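Local coordinates for protein carbamate kinase (Aeropyrum pernix, PDB 2E9Y) that probably acts as a carbamate kinase, a phosphate-transferring enzyme of the amino acid kinase family, at residues V171-R176 / A224-A229. Numbering follows the deposited sequence. Where two conformers were deposited one is given.
Sequences VSIVDR and ATQLNA
The guanidinium of R176 turns one edge to the backbone carbonyl of Q226, while L227 CD2 approaches it obliquely, 3.7 Å from NE. R176 NE donates to Q226 O at 3.1 Å, coming from above the carbonyl plane, and R176 NH2 adds a weak bond to the same oxygen, so two N-H groups fork onto one acceptor in the last turn of the helix. The Q226 side-chain amide stands at 90° to the guanidinium and reaches the other way. Its OE1 takes the N-H of I173 at 2.9 Å in a fairly straight bond (159°), and NE2 rests against S172 CB. With CG anti to its own carbonyl carbon (chi1 -64°) and the chain extended beyond, Q226 spans from helix to strand. A leucine in place of R176 offers no N-H to Q226 O and would probably weaken the tie to the helix end. The contact joins the end of strand 170-173, which pairs antiparallel with strand 112-119, with V171 and S172 both facing L118 in a classic beta bulge, and the turn leading into helix 176-185 to the Schellman-terminated end of helix 216-226; I173 also packs on L222 and L223, and L227 on I179 and A180.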
loop_
_atom_site.group_PDB
_atom_site.type_symbol
_atom_site.label_atom_id
_atom_site.label_comp_id
_atom_site.label_asym_id
_atom_site.label_seq_id
_atom_site.Cartn_x
_atom_site.Cartn_y
_atom_site.Cartn_z
ATOM N N VAL A 171 -16.126 12.574 -6.410
ATOM C CA VAL A 171 -17.121 13.352 -5.675
ATOM C C VAL A 171 -16.544 13.888 -4.373
ATOM O O VAL A 171 -16.767 15.043 -4.015
ATOM C CB VAL A 171 -18.366 12.504 -5.371
ATOM C CG1 VAL A 171 -19.362 13.311 -4.549
ATOM C CG2 VAL A 171 -19.001 12.047 -6.681
ATOM N N SER A 172 -15.805 13.043 -3.664
ATOM C CA SER A 172 -15.176 13.445 -2.414
ATOM C C SER A 172 -14.009 12.519 -2.122
ATOM O O SER A 172 -13.974 11.385 -2.602
ATOM C CB SER A 172 -16.187 13.398 -1.258
ATOM O OG SER A 172 -16.695 12.092 -1.060
ATOM N N ILE A 173 -13.042 13.011 -1.355
ATOM C CA ILE A 173 -11.889 12.194 -0.993
ATOM C C ILE A 173 -12.206 11.615 0.380
ATOM O O ILE A 173 -12.168 12.317 1.393
ATOM C CB ILE A 173 -10.597 13.031 -0.926
ATOM C CG1 ILE A 173 -10.382 13.778 -2.252
ATOM C CG2 ILE A 173 -9.413 12.126 -0.621
ATOM C CD1 ILE A 173 -10.411 12.895 -3.501
ATOM N N VAL A 174 -12.535 10.329 0.403
ATOM C CA VAL A 174 -12.902 9.651 1.638
ATOM C C VAL A 174 -11.878 9.817 2.756
ATOM O O VAL A 174 -12.234 10.043 3.919
ATOM C CB VAL A 174 -13.118 8.145 1.377
ATOM C CG1 VAL A 174 -13.453 7.427 2.672
ATOM C CG2 VAL A 174 -14.243 7.959 0.360
ATOM N N ASP A 175 -10.607 9.728 2.394
ATOM C CA ASP A 175 -9.530 9.818 3.363
ATOM C C ASP A 175 -8.907 11.196 3.533
ATOM O O ASP A 175 -7.781 11.328 4.007
ATOM C CB ASP A 175 -8.480 8.773 3.002
ATOM C CG ASP A 175 -9.026 7.370 3.128
ATOM O OD1 ASP A 175 -9.254 6.936 4.278
ATOM O OD2 ASP A 175 -9.257 6.716 2.088
ATOM N N ARG A 176 -9.665 12.222 3.167
ATOM C CA ARG A 176 -9.204 13.599 3.281
ATOM C C ARG A 176 -8.621 13.921 4.660
ATOM O O ARG A 176 -7.542 14.512 4.755
ATOM C CB ARG A 176 -10.365 14.548 2.956
ATOM C CG ARG A 176 -10.043 16.025 3.044
ATOM C CD ARG A 176 -10.102 16.509 4.479
ATOM N NE ARG A 176 -9.870 17.944 4.574
ATOM C CZ ARG A 176 -9.703 18.595 5.720
ATOM N NH1 ARG A 176 -9.743 17.935 6.871
ATOM N NH2 ARG A 176 -9.494 19.904 5.711
ATOM N N ALA A 224 -7.321 19.217 -3.421
ATOM C CA ALA A 224 -6.809 20.559 -3.134
ATOM C C ALA A 224 -7.930 21.430 -2.574
ATOM O O ALA A 224 -7.736 22.183 -1.617
ATOM C CB ALA A 224 -6.237 21.187 -4.408
ATOM N N THR A 225 -9.105 21.318 -3.178
ATOM C CA THR A 225 -10.262 22.080 -2.738
ATOM C C THR A 225 -10.705 21.663 -1.335
ATOM O O THR A 225 -10.996 22.515 -0.495
ATOM C CB THR A 225 -11.440 21.903 -3.721
ATOM O OG1 THR A 225 -11.112 22.520 -4.971
ATOM C CG2 THR A 225 -12.712 22.534 -3.165
ATOM N N GLN A 226 -10.742 20.359 -1.072
ATOM C CA GLN A 226 -11.188 19.875 0.232
ATOM C C GLN A 226 -10.157 20.123 1.354
ATOM O O GLN A 226 -10.484 20.151 2.534
ATOM C CB GLN A 226 -11.516 18.381 0.119
ATOM C CG GLN A 226 -12.685 18.106 -0.830
ATOM C CD GLN A 226 -13.244 16.718 -0.589
ATOM O OE1 GLN A 226 -12.542 15.719 -0.550
ATOM N NE2 GLN A 226 -14.589 16.669 -0.511
ATOM N N LEU A 227 -8.872 20.268 0.955
ATOM C CA LEU A 227 -7.832 20.556 1.946
ATOM C C LEU A 227 -7.667 22.062 2.167
ATOM O O LEU A 227 -6.844 22.520 2.952
ATOM C CB LEU A 227 -6.493 19.997 1.439
ATOM C CG LEU A 227 -6.352 18.478 1.516
ATOM C CD1 LEU A 227 -4.974 18.016 1.036
ATOM C CD2 LEU A 227 -6.529 17.944 2.934
ATOM N N ASN A 228 -8.443 22.850 1.405
ATOM C CA ASN A 228 -8.234 24.296 1.429
ATOM C C ASN A 228 -6.780 24.654 1.081
ATOM O O ASN A 228 -6.155 25.490 1.722
ATOM C CB ASN A 228 -8.567 24.815 2.830
ATOM C CG ASN A 228 -10.013 24.536 3.158
ATOM O OD1 ASN A 228 -10.363 24.209 4.288
ATOM N ND2 ASN A 228 -10.884 24.770 2.162
ATOM N N ALA A 229 -6.243 23.981 0.067
ATOM C CA ALA A 229 -4.869 24.205 -0.358
ATOM C C ALA A 229 -4.726 25.604 -0.940
ATOM O O ALA A 229 -5.685 26.175 -1.461
ATOM C CB ALA A 229 -4.459 23.159 -1.399
#